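Local coordinates for protein chorismate mutase (Burkholderia thailandensis, PDB 6CNZ) that probably catalyses the rearrangement of chorismate to prephenate, as a chorismate mutase of the type II, all-helical family, at residues A[45-59]-A[72-84]. Residues are numbered along the deposited sequence; the frame is centred on the assembly and turned at random.
Sequences ISDPPREAALLTDVE and ARTFFDDQIAASK
Leu-55 is the knob of this helix pair: its side chain enters a hole formed by Arg-73, Phe-76, Asp-77 and Ile-80. CG lies anti to its own carbonyl carbon (chi1 -64°), which sends the methyl branches into the opposing helix. CD2 meets Phe-76 CB at 3.7 Å, and the tips of Leu-55 and Ile-80 meet head on, Leu-55 CD2 lying 3.9 Å from Ile-80 CD1. One turn on, Val-58 supplies a CH-pi contact. Its CG2 stands 3.6 Å from the centroid of the Phe-76 ring, only 13° off the ring normal and therefore over the face, while Gln-79 CG borders the opposite face nearer the rim. Val-58 CG1 reaches Ala-72 CB at 3.8 Å while still touching the rim of the Phe-76 ring at CD1.

Charged side chains flank this apolar row. Arg-73 crosses Leu-55 at about a right angle. Leu-55 CB lies over one face of the Arg-73 guanidinium, offset toward its rim, whereas Glu-59 OE1 comes in at the edge. In that salt bridge Arg-73 NH1 is modelled 2.5 Å from Glu-59 OE1, implausibly short, so its exact geometry is doubtful. A water accepting from Arg-73 NH2 donates to Ala-52 O, tying the guanidinium to the backbone of helix 48-59. At the other end, Lys-84 bends at chi3, and its NZ lies 3.5 Å from both Glu-51 OE1 and OE2, a long salt bridge whose hydrogen bond to OE1 is weak. Glu-51 OE2 is additionally held by Asp-47 N at 2.9 Å, which helps fix the carboxylate. Leu-122 and Ile-123 of helix 107-129 also touch Phe-76.

The axes of 48-59 and 72-84 approach to 9.0 Å with their directions 148° apart. Helices 48-64 and 69-96 thus form a near-antiparallel helical hairpin with one knob-into-hole contact, that of Leu-55, part of the all-alpha type II chorismate mutase fold.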
ATOM      1  N   ILE A  45      22.307   0.972  -6.822  1.00 26.90           N
ATOM      2  CA  ILE A  45      21.104   1.586  -6.273  1.00 28.45           C
ATOM      3  C   ILE A  45      20.780   2.872  -7.017  1.00 30.21           C
ATOM      4  O   ILE A  45      19.619   3.145  -7.349  1.00 29.40           O
ATOM      5  CB  ILE A  45      21.280   1.813  -4.760  1.00 35.43           C
ATOM      6  CG1 ILE A  45      21.191   0.463  -4.042  1.00 24.69           C
ATOM      7  CG2 ILE A  45      20.239   2.798  -4.214  1.00 28.37           C
ATOM      8  CD1 ILE A  45      21.579   0.507  -2.592  1.00 27.93           C
ATOM      9  N   SER A  46      21.804   3.655  -7.337  1.00 29.89           N
ATOM     10  CA  SER A  46      21.606   4.903  -8.048  1.00 35.38           C
ATOM     11  C   SER A  46      21.533   4.633  -9.545  1.00 33.23           C
ATOM     12  O   SER A  46      22.383   3.927 -10.101  1.00 36.60           O
ATOM     13  CB  SER A  46      22.738   5.877  -7.715  1.00 41.45           C
ATOM     14  OG  SER A  46      22.896   6.864  -8.714  1.00 48.29           O
ATOM     15  N   ASP A  47      20.530   5.215 -10.198  1.00 35.05           N
ATOM     16  CA  ASP A  47      20.315   5.045 -11.636  1.00 37.26           C
ATOM     17  C   ASP A  47      19.980   6.400 -12.246  1.00 43.48           C
ATOM     18  O   ASP A  47      18.819   6.685 -12.559  1.00 41.40           O
ATOM     19  CB  ASP A  47      19.210   4.018 -11.892  1.00 39.52           C
ATOM     20  CG  ASP A  47      19.086   3.636 -13.353  1.00 46.78           C
ATOM     21  OD1 ASP A  47      19.689   4.317 -14.221  1.00 44.58           O
ATOM     22  OD2 ASP A  47      18.382   2.636 -13.619  1.00 44.80           O
ATOM     23  N   PRO A  48      20.993   7.245 -12.468  1.00 47.93           N
ATOM     24  CA  PRO A  48      20.758   8.652 -12.885  1.00 44.87           C
ATOM     25  C   PRO A  48      19.834   8.781 -14.087  1.00 41.70           C
ATOM     26  O   PRO A  48      18.899   9.596 -14.051  1.00 45.08           O
ATOM     27  CB  PRO A  48      22.170   9.171 -13.211  1.00 46.75           C
ATOM     28  CG  PRO A  48      23.088   8.306 -12.422  1.00 41.79           C
ATOM     29  CD  PRO A  48      22.430   6.948 -12.301  1.00 45.28           C
ATOM     30  N   PRO A  49      20.048   8.038 -15.181  1.00 45.26           N
ATOM     31  CA  PRO A  49      19.155   8.235 -16.336  1.00 48.61           C
ATOM     32  C   PRO A  49      17.716   7.811 -16.074  1.00 46.56           C
ATOM     33  O   PRO A  49      16.793   8.457 -16.591  1.00 43.81           O
ATOM     34  CB  PRO A  49      19.814   7.398 -17.446  1.00 50.07           C
ATOM     35  CG  PRO A  49      20.561   6.364 -16.740  1.00 55.64           C
ATOM     36  CD  PRO A  49      21.053   6.993 -15.467  1.00 53.21           C
ATOM     37  N   ARG A  50      17.483   6.769 -15.273  1.00 43.25           N
ATOM     38  CA  ARG A  50      16.104   6.394 -14.970  1.00 42.10           C
ATOM     39  C   ARG A  50      15.448   7.409 -14.046  1.00 40.92           C
ATOM     40  O   ARG A  50      14.261   7.720 -14.197  1.00 39.64           O
ATOM     41  CB  ARG A  50      16.045   5.004 -14.344  1.00 35.97           C
ATOM     42  CG  ARG A  50      14.657   4.656 -13.783  1.00 36.37           C
ATOM     43  CD  ARG A  50      14.562   3.199 -13.358  1.00 37.72           C
ATOM     44  NE  ARG A  50      15.255   2.333 -14.306  1.00 47.03           N
ATOM     45  CZ  ARG A  50      14.696   1.808 -15.397  1.00 58.43           C
ATOM     46  NH1 ARG A  50      13.419   2.055 -15.679  1.00 58.44           N
ATOM     47  NH2 ARG A  50      15.417   1.036 -16.209  1.00 59.10           N
ATOM     48  N   GLU A  51      16.206   7.935 -13.082  1.00 40.07           N
ATOM     49  CA  GLU A  51      15.669   8.954 -12.183  1.00 34.96           C
ATOM     50  C   GLU A  51      15.277  10.207 -12.956  1.00 42.51           C
ATOM     51  O   GLU A  51      14.149  10.701 -12.838  1.00 39.19           O
ATOM     52  CB  GLU A  51      16.702   9.267 -11.095  1.00 33.30           C
ATOM     53  CG  GLU A  51      16.995   8.046 -10.210  1.00 36.16           C
ATOM     54  CD  GLU A  51      18.185   8.217  -9.257  1.00 45.06           C
ATOM     55  OE1 GLU A  51      18.506   9.359  -8.862  1.00 39.21           O
ATOM     56  OE2 GLU A  51      18.800   7.186  -8.897  1.00 48.31           O
ATOM     57  N   ALA A  52      16.201  10.718 -13.776  1.00 47.93           N
ATOM     58  CA  ALA A  52      15.952  11.937 -14.535  1.00 50.00           C
ATOM     59  C   ALA A  52      14.766  11.776 -15.471  1.00 49.91           C
ATOM     60  O   ALA A  52      14.018  12.737 -15.705  1.00 45.21           O
ATOM     61  CB  ALA A  52      17.206  12.324 -15.326  1.00 47.85           C
ATOM     62  N   ALA A  53      14.592  10.577 -16.024  1.00 43.92           N
ATOM     63  CA  ALA A  53      13.427  10.314 -16.852  1.00 44.20           C
ATOM     64  C   ALA A  53      12.154  10.373 -16.022  1.00 46.16           C
ATOM     65  O   ALA A  53      11.158  10.982 -16.431  1.00 52.00           O
ATOM     66  CB  ALA A  53      13.566   8.954 -17.532  1.00 42.77           C
ATOM     67  N   LEU A  54      12.167   9.744 -14.847  1.00 40.57           N
ATOM     68  CA  LEU A  54      10.996   9.793 -13.980  1.00 32.53           C
ATOM     69  C   LEU A  54      10.618  11.234 -13.652  1.00 35.33           C
ATOM     70  O   LEU A  54       9.447  11.620 -13.748  1.00 34.93           O
ATOM     71  CB  LEU A  54      11.261   8.999 -12.707  1.00 33.97           C
ATOM     72  CG  LEU A  54      10.204   9.162 -11.614  1.00 37.54           C
ATOM     73  CD1 LEU A  54       8.828   8.716 -12.109  1.00 44.72           C
ATOM     74  CD2 LEU A  54      10.605   8.390 -10.364  1.00 34.92           C
ATOM     75  N   LEU A  55      11.604  12.054 -13.272  1.00 38.79           N
ATOM     76  CA  LEU A  55      11.293  13.423 -12.876  1.00 39.34           C
ATOM     77  C   LEU A  55      10.792  14.244 -14.056  1.00 44.25           C
ATOM     78  O   LEU A  55       9.931  15.115 -13.882  1.00 44.77           O
ATOM     79  CB  LEU A  55      12.514  14.079 -12.232  1.00 39.23           C
ATOM     80  CG  LEU A  55      13.008  13.448 -10.921  1.00 40.94           C
ATOM     81  CD1 LEU A  55      14.457  13.842 -10.645  1.00 40.55           C
ATOM     82  CD2 LEU A  55      12.116  13.803  -9.723  1.00 32.20           C
ATOM     83  N   THR A  56      11.307  13.985 -15.258  1.00 52.94           N
ATOM     84  CA  THR A  56      10.768  14.641 -16.446  1.00 57.35           C
ATOM     85  C   THR A  56       9.300  14.286 -16.624  1.00 51.53           C
ATOM     86  O   THR A  56       8.450  15.166 -16.806  1.00 49.98           O
ATOM     87  CB  THR A  56      11.588  14.253 -17.683  1.00 59.82           C
ATOM     88  OG1 THR A  56      12.869  14.899 -17.630  1.00 59.98           O
ATOM     89  CG2 THR A  56      10.872  14.654 -18.973  1.00 64.08           C
ATOM     90  N   ASP A  57       8.977  12.996 -16.527  1.00 47.58           N
ATOM     91  CA  ASP A  57       7.585  12.572 -16.627  1.00 50.55           C
ATOM     92  C   ASP A  57       6.730  13.201 -15.526  1.00 49.71           C
ATOM     93  O   ASP A  57       5.584  13.598 -15.770  1.00 47.75           O
ATOM     94  CB  ASP A  57       7.502  11.046 -16.566  1.00 43.45           C
ATOM     95  CG  ASP A  57       6.127  10.523 -16.929  1.00 47.34           C
ATOM     96  OD1 ASP A  57       5.630  10.879 -18.016  1.00 56.58           O
ATOM     97  OD2 ASP A  57       5.547   9.742 -16.147  1.00 47.78           O
ATOM     98  N   VAL A  58       7.265  13.292 -14.308  1.00 40.10           N
ATOM     99  CA  VAL A  58       6.498  13.883 -13.208  1.00 41.36           C
ATOM    100  C   VAL A  58       6.146  15.329 -13.518  1.00 45.15           C
ATOM    101  O   VAL A  58       5.034  15.790 -13.226  1.00 42.98           O
ATOM    102  CB  VAL A  58       7.275  13.765 -11.885  1.00 36.13           C
ATOM    103  CG1 VAL A  58       6.802  14.826 -10.871  1.00 35.36           C
ATOM    104  CG2 VAL A  58       7.138  12.343 -11.327  1.00 34.84           C
ATOM    105  N   GLU A  59       7.081  16.069 -14.115  1.00 46.45           N
ATOM    106  CA  GLU A  59       6.797  17.465 -14.418  1.00 54.21           C
ATOM    107  C   GLU A  59       5.681  17.578 -15.447  1.00 56.46           C
ATOM    108  O   GLU A  59       4.793  18.428 -15.313  1.00 53.16           O
ATOM    109  CB  GLU A  59       8.065  18.176 -14.895  1.00 58.27           C
ATOM    110  CG  GLU A  59       9.001  18.586 -13.753  1.00 57.24           C
ATOM    111  CD  GLU A  59       9.997  19.653 -14.173  1.00 62.87           C
ATOM    112  OE1 GLU A  59      11.220  19.401 -14.093  1.00 63.61           O
ATOM    113  OE2 GLU A  59       9.552  20.744 -14.593  1.00 65.48           O
ATOM    114  N   ALA A  72       5.790  19.262  -7.582  1.00 35.45           N
ATOM    115  CA  ALA A  72       5.744  17.825  -7.834  1.00 35.63           C
ATOM    116  C   ALA A  72       7.143  17.257  -8.030  1.00 28.84           C
ATOM    117  O   ALA A  72       7.450  16.179  -7.514  1.00 27.08           O
ATOM    118  CB  ALA A  72       4.869  17.530  -9.044  1.00 28.43           C
ATOM    119  N   ARG A  73       8.010  17.975  -8.751  1.00 29.76           N
ATOM    120  CA  ARG A  73       9.362  17.473  -8.987  1.00 35.34           C
ATOM    121  C   ARG A  73      10.113  17.301  -7.674  1.00 34.21           C
ATOM    122  O   ARG A  73      10.679  16.233  -7.399  1.00 32.64           O
ATOM    123  CB  ARG A  73      10.136  18.413  -9.918  1.00 34.51           C
ATOM    124  CG  ARG A  73      11.549  17.913 -10.223  1.00 39.88           C
ATOM    125  CD  ARG A  73      12.443  18.972 -10.881  1.00 46.71           C
ATOM    126  NE  ARG A  73      13.699  18.353 -11.306  1.00 53.77           N
ATOM    127  CZ  ARG A  73      13.885  17.777 -12.492  1.00 52.52           C
ATOM    128  NH1 ARG A  73      12.906  17.762 -13.387  1.00 57.66           N
ATOM    129  NH2 ARG A  73      15.053  17.226 -12.793  1.00 45.56           N
ATOM    130  N   THR A  74      10.108  18.341  -6.840  1.00 29.40           N
ATOM    131  CA  THR A  74      10.748  18.248  -5.534  1.00 32.33           C
ATOM    132  C   THR A  74      10.197  17.079  -4.728  1.00 26.40           C
ATOM    133  O   THR A  74      10.963  16.318  -4.128  1.00 35.46           O
ATOM    134  CB  THR A  74      10.553  19.554  -4.766  1.00 36.45           C
ATOM    135  OG1 THR A  74      11.254  20.592  -5.439  1.00 40.02           O
ATOM    136  CG2 THR A  74      11.098  19.425  -3.348  1.00 37.26           C
ATOM    137  N   PHE A  75       8.869  16.918  -4.712  1.00 32.33           N
ATOM    138  CA  PHE A  75       8.270  15.798  -3.996  1.00 30.98           C
ATOM    139  C   PHE A  75       8.805  14.470  -4.515  1.00 32.39           C
ATOM    140  O   PHE A  75       9.042  13.542  -3.730  1.00 27.99           O
ATOM    141  CB  PHE A  75       6.748  15.849  -4.111  1.00 32.81           C
ATOM    142  CG  PHE A  75       6.036  14.697  -3.427  1.00 29.62           C
ATOM    143  CD1 PHE A  75       5.876  14.681  -2.047  1.00 25.41           C
ATOM    144  CD2 PHE A  75       5.511  13.650  -4.168  1.00 25.41           C
ATOM    145  CE1 PHE A  75       5.215  13.640  -1.412  1.00 24.60           C
ATOM    146  CE2 PHE A  75       4.840  12.598  -3.546  1.00 25.92           C
ATOM    147  CZ  PHE A  75       4.690  12.592  -2.160  1.00 23.04           C
ATOM    148  N   PHE A  76       9.031  14.364  -5.827  1.00 29.63           N
ATOM    149  CA  PHE A  76       9.535  13.091  -6.332  1.00 31.87           C
ATOM    150  C   PHE A  76      11.046  12.978  -6.176  1.00 31.85           C
ATOM    151  O   PHE A  76      11.546  11.863  -5.987  1.00 30.64           O
ATOM    152  CB  PHE A  76       9.077  12.854  -7.778  1.00 28.04           C
ATOM    153  CG  PHE A  76       7.729  12.169  -7.861  1.00 29.15           C
ATOM    154  CD1 PHE A  76       6.546  12.897  -7.740  1.00 25.65           C
ATOM    155  CD2 PHE A  76       7.641  10.793  -8.012  1.00 34.66           C
ATOM    156  CE1 PHE A  76       5.305  12.267  -7.795  1.00 29.86           C
ATOM    157  CE2 PHE A  76       6.395  10.157  -8.069  1.00 37.23           C
ATOM    158  CZ  PHE A  76       5.227  10.900  -7.960  1.00 36.66           C
ATOM    159  N   ASP A  77      11.777  14.100  -6.169  1.00 31.27           N
ATOM    160  CA  ASP A  77      13.150  14.069  -5.658  1.00 31.87           C
ATOM    161  C   ASP A  77      13.212  13.371  -4.304  1.00 28.92           C
ATOM    162  O   ASP A  77      14.075  12.513  -4.074  1.00 24.22           O
ATOM    163  CB  ASP A  77      13.721  15.482  -5.524  1.00 38.29           C
ATOM    164  CG  ASP A  77      14.236  16.044  -6.837  1.00 49.68           C
ATOM    165  OD1 ASP A  77      14.521  15.258  -7.773  1.00 49.41           O
ATOM    166  OD2 ASP A  77      14.363  17.288  -6.931  1.00 62.69           O
ATOM    167  N   ASP A  78      12.273  13.716  -3.408  1.00 23.75           N
ATOM    168  CA  ASP A  78      12.223  13.117  -2.074  1.00 31.34           C
ATOM    169  C   ASP A  78      11.822  11.641  -2.111  1.00 31.56           C
ATOM    170  O   ASP A  78      12.285  10.861  -1.269  1.00 31.36           O
ATOM    171  CB  ASP A  78      11.259  13.892  -1.171  1.00 22.55           C
ATOM    172  CG  ASP A  78      11.802  15.264  -0.774  1.00 25.12           C
ATOM    173  OD1 ASP A  78      13.032  15.462  -0.798  1.00 26.21           O
ATOM    174  OD2 ASP A  78      10.996  16.135  -0.404  1.00 26.34           O
ATOM    175  N   GLN A  79      10.937  11.241  -3.037  1.00 26.94           N
ATOM    176  CA  GLN A  79      10.581   9.818  -3.145  1.00 28.75           C
ATOM    177  C   GLN A  79      11.794   8.989  -3.533  1.00 27.74           C
ATOM    178  O   GLN A  79      12.047   7.922  -2.955  1.00 26.17           O
ATOM    179  CB  GLN A  79       9.457   9.591  -4.169  1.00 26.24           C
ATOM    180  CG  GLN A  79       8.159  10.387  -3.906  1.00 25.12           C
ATOM    181  CD  GLN A  79       7.773  10.437  -2.438  1.00 25.84           C
ATOM    182  OE1 GLN A  79       7.357   9.429  -1.854  1.00 21.75           O
ATOM    183  NE2 GLN A  79       7.900  11.622  -1.827  1.00 29.02           N
ATOM    184  N   ILE A  80      12.548   9.474  -4.524  1.00 26.40           N
ATOM    185  CA  ILE A  80      13.791   8.835  -4.957  1.00 28.02           C
ATOM    186  C   ILE A  80      14.803   8.783  -3.808  1.00 32.04           C
ATOM    187  O   ILE A  80      15.356   7.720  -3.497  1.00 34.47           O
ATOM    188  CB  ILE A  80      14.350   9.580  -6.186  1.00 29.52           C
ATOM    189  CG1 ILE A  80      13.405   9.403  -7.380  1.00 26.08           C
ATOM    190  CG2 ILE A  80      15.788   9.135  -6.529  1.00 28.10           C
ATOM    191  CD1 ILE A  80      13.612  10.439  -8.489  1.00 25.74           C
ATOM    192  N   ALA A  81      15.060   9.928  -3.158  1.00 31.62           N
ATOM    193  CA  ALA A  81      15.990   9.949  -2.024  1.00 27.70           C
ATOM    194  C   ALA A  81      15.602   8.926  -0.962  1.00 24.76           C
ATOM    195  O   ALA A  81      16.462   8.230  -0.405  1.00 23.49           O
ATOM    196  CB  ALA A  81      16.024  11.350  -1.402  1.00 25.41           C
ATOM    197  N   ALA A  82      14.304   8.848  -0.655  1.00 26.96           N
ATOM    198  CA  ALA A  82      13.806   7.935   0.372  1.00 31.45           C
ATOM    199  C   ALA A  82      13.984   6.483  -0.048  1.00 27.26           C
ATOM    200  O   ALA A  82      14.380   5.631   0.764  1.00 23.67           O
ATOM    201  CB  ALA A  82      12.329   8.225   0.651  1.00 19.91           C
ATOM    202  N   SER A  83      13.691   6.185  -1.314  1.00 23.44           N
ATOM    203  CA  SER A  83      13.896   4.833  -1.827  1.00 24.98           C
ATOM    204  C   SER A  83      15.365   4.429  -1.712  1.00 30.86           C
ATOM    205  O   SER A  83      15.693   3.365  -1.173  1.00 32.47           O
ATOM    206  CB  SER A  83      13.415   4.760  -3.282  1.00 24.24           C
ATOM    207  OG  SER A  83      13.620   3.475  -3.835  1.00 35.35           O
ATOM    208  N   LYS A  84      16.269   5.295  -2.172  1.00 23.30           N
ATOM    209  CA  LYS A  84      17.688   4.943  -2.155  1.00 25.63           C
ATOM    210  C   LYS A  84      18.211   4.807  -0.728  1.00 30.47           C
ATOM    211  O   LYS A  84      19.033   3.932  -0.441  1.00 33.32           O
ATOM    212  CB  LYS A  84      18.494   5.992  -2.934  1.00 27.64           C
ATOM    213  CG  LYS A  84      18.329   5.867  -4.437  1.00 35.81           C
ATOM    214  CD  LYS A  84      18.691   7.151  -5.175  1.00 45.55           C
ATOM    215  CE  LYS A  84      20.182   7.401  -5.222  1.00 54.77           C
ATOM    216  NZ  LYS A  84      20.491   8.574  -6.111  1.00 55.98           N
TER
HETATM  217  O   HOH W   1      14.899  15.247 -15.420  1.00 47.00           O